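Local coordinates for protein alanine dehydrogenase (Archaeoglobus fulgidus, PDB 1OMO) that catalyses the reversible NAD(+)-dependent oxidative deamination of L-alanine to pyruvate and ammonium, working as a homodimer, at residues G151-Y156 against I175-Q180. Numbering follows the deposited sequence.
With NAD (nicotinamide-adenine-dinucleotide), chain D.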
ATOM      1  N   GLY A 151      -8.285 -39.420   9.217  1.00 26.17           N
ATOM      2  CA  GLY A 151      -8.064 -40.704   9.848  1.00 25.06           C
ATOM      3  C   GLY A 151      -6.960 -40.697  10.880  1.00 25.34           C
ATOM      4  O   GLY A 151      -7.140 -41.221  11.972  1.00 23.44           O
ATOM      5  N   GLU A 152      -5.831 -40.090  10.531  1.00 24.52           N
ATOM      6  CA  GLU A 152      -4.697 -40.034  11.424  1.00 25.87           C
ATOM      7  C   GLU A 152      -3.823 -38.811  11.206  1.00 25.05           C
ATOM      8  O   GLU A 152      -3.627 -38.374  10.076  1.00 26.47           O
ATOM      9  CB  GLU A 152      -3.821 -41.267  11.244  1.00 25.79           C
ATOM     10  CG  GLU A 152      -2.649 -41.287  12.207  1.00 28.02           C
ATOM     11  CD  GLU A 152      -1.576 -42.290  11.802  1.00 28.50           C
ATOM     12  OE1 GLU A 152      -0.595 -42.472  12.555  1.00 27.75           O
ATOM     13  OE2 GLU A 152      -1.714 -42.887  10.720  1.00 28.89           O
ATOM     14  N   VAL A 153      -3.287 -38.279  12.299  1.00 24.48           N
ATOM     15  CA  VAL A 153      -2.404 -37.122  12.249  1.00 21.26           C
ATOM     16  C   VAL A 153      -1.018 -37.517  12.753  1.00 21.85           C
ATOM     17  O   VAL A 153      -0.884 -38.143  13.804  1.00 20.59           O
ATOM     18  CB  VAL A 153      -2.981 -35.948  13.097  1.00 20.03           C
ATOM     19  CG1 VAL A 153      -1.876 -34.886  13.381  1.00 12.55           C
ATOM     20  CG2 VAL A 153      -4.171 -35.324  12.335  1.00 20.31           C
ATOM     21  N   LYS A 154       0.001 -37.181  11.967  1.00 21.32           N
ATOM     22  CA  LYS A 154       1.391 -37.435  12.327  1.00 20.43           C
ATOM     23  C   LYS A 154       2.051 -36.057  12.460  1.00 20.29           C
ATOM     24  O   LYS A 154       2.188 -35.345  11.462  1.00 21.40           O
ATOM     25  CB  LYS A 154       2.045 -38.260  11.233  1.00 22.08           C
ATOM     26  CG  LYS A 154       1.323 -39.602  11.025  1.00 23.75           C
ATOM     27  CD  LYS A 154       1.769 -40.293   9.749  1.00 23.31           C
ATOM     28  CE  LYS A 154       2.549 -41.543  10.000  1.00 23.69           C
ATOM     29  NZ  LYS A 154       2.926 -42.104   8.676  1.00 24.05           N
ATOM     30  N   ALA A 155       2.462 -35.679  13.672  1.00 16.76           N
ATOM     31  CA  ALA A 155       3.021 -34.346  13.890  1.00 17.75           C
ATOM     32  C   ALA A 155       4.491 -34.192  14.275  1.00 16.00           C
ATOM     33  O   ALA A 155       4.962 -34.792  15.234  1.00 19.18           O
ATOM     34  CB  ALA A 155       2.159 -33.623  14.922  1.00 17.00           C
ATOM     35  N   TYR A 156       5.200 -33.349  13.552  1.00 16.22           N
ATOM     36  CA  TYR A 156       6.602 -33.104  13.842  1.00 18.30           C
ATOM     37  C   TYR A 156       6.968 -31.638  13.964  1.00 20.32           C
ATOM     38  O   TYR A 156       6.641 -30.832  13.088  1.00 21.88           O
ATOM     39  CB  TYR A 156       7.508 -33.676  12.755  1.00 18.36           C
ATOM     40  CG  TYR A 156       8.954 -33.190  12.896  1.00 20.34           C
ATOM     41  CD1 TYR A 156       9.442 -32.124  12.122  1.00 19.11           C
ATOM     42  CD2 TYR A 156       9.824 -33.777  13.840  1.00 17.80           C
ATOM     43  CE1 TYR A 156      10.761 -31.652  12.279  1.00 19.98           C
ATOM     44  CE2 TYR A 156      11.136 -33.306  14.011  1.00 20.99           C
ATOM     45  CZ  TYR A 156      11.597 -32.247  13.228  1.00 22.73           C
ATOM     46  OH  TYR A 156      12.880 -31.773  13.423  1.00 26.01           O
ATOM     47  N   ILE A 175      -9.625 -36.645  16.942  1.00 31.69           N
ATOM     48  CA  ILE A 175      -8.817 -37.070  15.823  1.00 29.52           C
ATOM     49  C   ILE A 175      -7.597 -37.848  16.314  1.00 28.50           C
ATOM     50  O   ILE A 175      -6.787 -37.338  17.101  1.00 26.76           O
ATOM     51  CB  ILE A 175      -8.359 -35.882  14.991  1.00 30.31           C
ATOM     52  CG1 ILE A 175      -9.555 -35.234  14.291  1.00 30.56           C
ATOM     53  CG2 ILE A 175      -7.341 -36.351  13.966  1.00 31.73           C
ATOM     54  CD1 ILE A 175      -9.303 -33.795  13.834  1.00 28.37           C
ATOM     55  N   SER A 176      -7.477 -39.093  15.868  1.00 25.84           N
ATOM     56  CA  SER A 176      -6.330 -39.911  16.250  1.00 27.15           C
ATOM     57  C   SER A 176      -5.036 -39.197  15.808  1.00 26.31           C
ATOM     58  O   SER A 176      -4.910 -38.772  14.658  1.00 25.40           O
ATOM     59  CB  SER A 176      -6.435 -41.285  15.589  1.00 27.83           C
ATOM     60  OG  SER A 176      -5.188 -41.672  15.025  1.00 32.22           O
ATOM     61  N   ALA A 177      -4.073 -39.070  16.715  1.00 25.11           N
ATOM     62  CA  ALA A 177      -2.841 -38.366  16.375  1.00 25.47           C
ATOM     63  C   ALA A 177      -1.628 -38.720  17.253  1.00 24.87           C
ATOM     64  O   ALA A 177      -1.783 -39.142  18.386  1.00 22.69           O
ATOM     65  CB  ALA A 177      -3.101 -36.839  16.417  1.00 21.00           C
ATOM     66  N   SER A 178      -0.423 -38.535  16.718  1.00 23.17           N
ATOM     67  CA  SER A 178       0.769 -38.848  17.492  1.00 23.72           C
ATOM     68  C   SER A 178       1.943 -37.994  17.064  1.00 22.29           C
ATOM     69  O   SER A 178       1.992 -37.522  15.935  1.00 22.31           O
ATOM     70  CB  SER A 178       1.150 -40.327  17.327  1.00 22.25           C
ATOM     71  OG  SER A 178       1.905 -40.553  16.130  1.00 21.67           O
ATOM     72  N   VAL A 179       2.887 -37.805  17.974  1.00 23.72           N
ATOM     73  CA  VAL A 179       4.101 -37.040  17.683  1.00 23.71           C
ATOM     74  C   VAL A 179       4.985 -37.996  16.877  1.00 25.01           C
ATOM     75  O   VAL A 179       4.994 -39.200  17.147  1.00 25.73           O
ATOM     76  CB  VAL A 179       4.812 -36.616  18.981  1.00 23.04           C
ATOM     77  CG1 VAL A 179       6.144 -35.938  18.646  1.00 24.12           C
ATOM     78  CG2 VAL A 179       3.916 -35.675  19.780  1.00 21.44           C
ATOM     79  N   GLN A 180       5.703 -37.472  15.888  1.00 24.82           N
ATOM     80  CA  GLN A 180       6.534 -38.296  15.012  1.00 25.37           C
ATOM     81  C   GLN A 180       7.712 -37.522  14.449  1.00 25.69           C
ATOM     82  O   GLN A 180       7.612 -36.336  14.207  1.00 27.24           O
ATOM     83  CB  GLN A 180       5.698 -38.781  13.813  1.00 25.37           C
ATOM     84  CG  GLN A 180       4.472 -39.649  14.147  1.00 25.99           C
ATOM     85  CD  GLN A 180       4.861 -41.024  14.625  1.00 24.14           C
ATOM     86  OE1 GLN A 180       5.906 -41.524  14.256  1.00 26.94           O
ATOM     87  NE2 GLN A 180       4.017 -41.647  15.425  1.00 24.61           N
TER
HETATM   88  PA  NAD D 400       5.120 -20.151  14.326  1.00 42.62           P
HETATM   89  O1A NAD D 400       6.458 -19.638  14.715  1.00 41.84           O
HETATM   90  O2A NAD D 400       3.997 -20.158  15.372  1.00 43.02           O
HETATM   91  O5B NAD D 400       5.038 -21.641  13.619  1.00 39.47           O
HETATM   92  C5B NAD D 400       6.222 -22.286  12.986  1.00 35.24           C
HETATM   93  C4B NAD D 400       6.476 -23.606  13.759  1.00 32.55           C
HETATM   94  O4B NAD D 400       7.634 -24.201  13.023  1.00 28.95           O
HETATM   95  C3B NAD D 400       7.032 -23.491  15.257  1.00 31.27           C
HETATM   96  O3B NAD D 400       6.183 -24.261  16.197  1.00 28.82           O
HETATM   97  C2B NAD D 400       8.494 -23.997  15.202  1.00 28.97           C
HETATM   98  O2B NAD D 400       9.070 -24.543  16.333  1.00 27.63           O
HETATM   99  C1B NAD D 400       8.421 -24.919  13.945  1.00 29.36           C
HETATM  100  N9A NAD D 400       9.669 -25.055  13.254  1.00 28.41           N
HETATM  101  C8A NAD D 400      10.674 -24.153  12.967  1.00 30.16           C
HETATM  102  N7A NAD D 400      11.669 -24.676  12.282  1.00 31.29           N
HETATM  103  C5A NAD D 400      11.388 -25.955  12.074  1.00 26.49           C
HETATM  104  C6A NAD D 400      12.107 -27.017  11.369  1.00 26.41           C
HETATM  105  N6A NAD D 400      13.274 -26.811  10.815  1.00 24.99           N
HETATM  106  N1A NAD D 400      11.465 -28.243  11.358  1.00 24.17           N
HETATM  107  C2A NAD D 400      10.264 -28.480  11.937  1.00 27.02           C
HETATM  108  N3A NAD D 400       9.537 -27.487  12.632  1.00 25.01           N
HETATM  109  C4A NAD D 400      10.133 -26.237  12.657  1.00 27.03           C
HETATM  110  O3  NAD D 400       4.425 -19.515  12.954  1.00 35.43           O
HETATM  111  PN  NAD D 400       2.942 -19.708  12.148  1.00 38.15           P
HETATM  112  O1N NAD D 400       2.234 -20.879  12.778  1.00 40.39           O
HETATM  113  O2N NAD D 400       2.289 -18.348  12.001  1.00 37.75           O
HETATM  114  O5D NAD D 400       3.575 -20.203  10.667  1.00 39.15           O
HETATM  115  C5D NAD D 400       4.804 -19.289  10.308  1.00 41.45           C
HETATM  116  C4D NAD D 400       5.302 -19.524   8.920  1.00 44.01           C
HETATM  117  O4D NAD D 400       4.110 -19.332   7.972  1.00 45.94           O
HETATM  118  C3D NAD D 400       6.368 -18.505   8.409  1.00 43.52           C
HETATM  119  O3D NAD D 400       7.191 -19.055   7.363  1.00 42.92           O
HETATM  120  C2D NAD D 400       5.454 -17.373   7.928  1.00 42.97           C
HETATM  121  O2D NAD D 400       6.113 -16.316   7.312  1.00 41.14           O
HETATM  122  C1D NAD D 400       4.400 -18.203   7.053  1.00 44.29           C
HETATM  123  N1N NAD D 400       3.017 -17.665   6.809  1.00 44.63           N
HETATM  124  C2N NAD D 400       2.647 -17.713   5.395  1.00 44.12           C
HETATM  125  C3N NAD D 400       1.263 -17.394   5.146  1.00 44.92           C
HETATM  126  C7N NAD D 400       0.861 -17.437   3.552  1.00 45.93           C
HETATM  127  O7N NAD D 400      -0.132 -16.753   3.170  1.00 46.39           O
HETATM  128  N7N NAD D 400       1.610 -18.227   2.718  1.00 46.40           N
HETATM  129  C4N NAD D 400       0.280 -17.072   6.112  1.00 43.63           C
HETATM  130  C5N NAD D 400       0.789 -17.069   7.474  1.00 43.73           C
HETATM  131  C6N NAD D 400       2.121 -17.363   7.809  1.00 44.10           C
HETATM  132  O   HOH W   1      -9.176 -39.873  13.683  1.00 27.38           O
HETATM  133  O   HOH W   2      -0.570 -40.700  14.314  1.00 28.09           O
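V153 and A177 lie side by side as a parallel bridge pair, both on the face toward helix 160-172; the alanine methyl is small enough to sit with its CB 3.4 Å from V153 CB beneath that helix. With its CG1 anti to the backbone N (chi1 164°), V153 turns CG2 back beside that N, where it meets I175 CG2 at 3.7 Å. The backbones interlock as a parallel ladder. V153 N donates to S176 O, and V153 O accepts from S178 N; A155 repeats the pattern, its N reaching S178 O at 3.0 Å in an almost straight bond (173°) and its O accepting from Q180 N.

On the other face, K154 CB packs 4.0 Å from Q180 CG. The bend of Q180 at chi2 (-71°) folds its amide back over its own strand, bringing NE2 close to S178 OG, although their 2.5 Å separation is too short for the exact geometry to be trusted. The serine hydroxyl donates to a water that in turn donates to V153 O and E152 OE1, both at short range; such polar groups suit this partly exposed edge. K154 sends its long chain onward to a salt bridge with E184.

At the C-terminal end, Q180 O sits near the plane of the Y156 ring at its edge, while Y156 CE1 approaches NAD C2A at 3.2 Å, placing the tyrosine beside the adenine. The pair belongs to a Rossmann-fold beta-alpha-beta unit: helix 160-172 covers the V153, A155, A177 and V179 face, strand 127-131 flanks 152-156, and 177-179 forms the sheet's outermost strand within the chain.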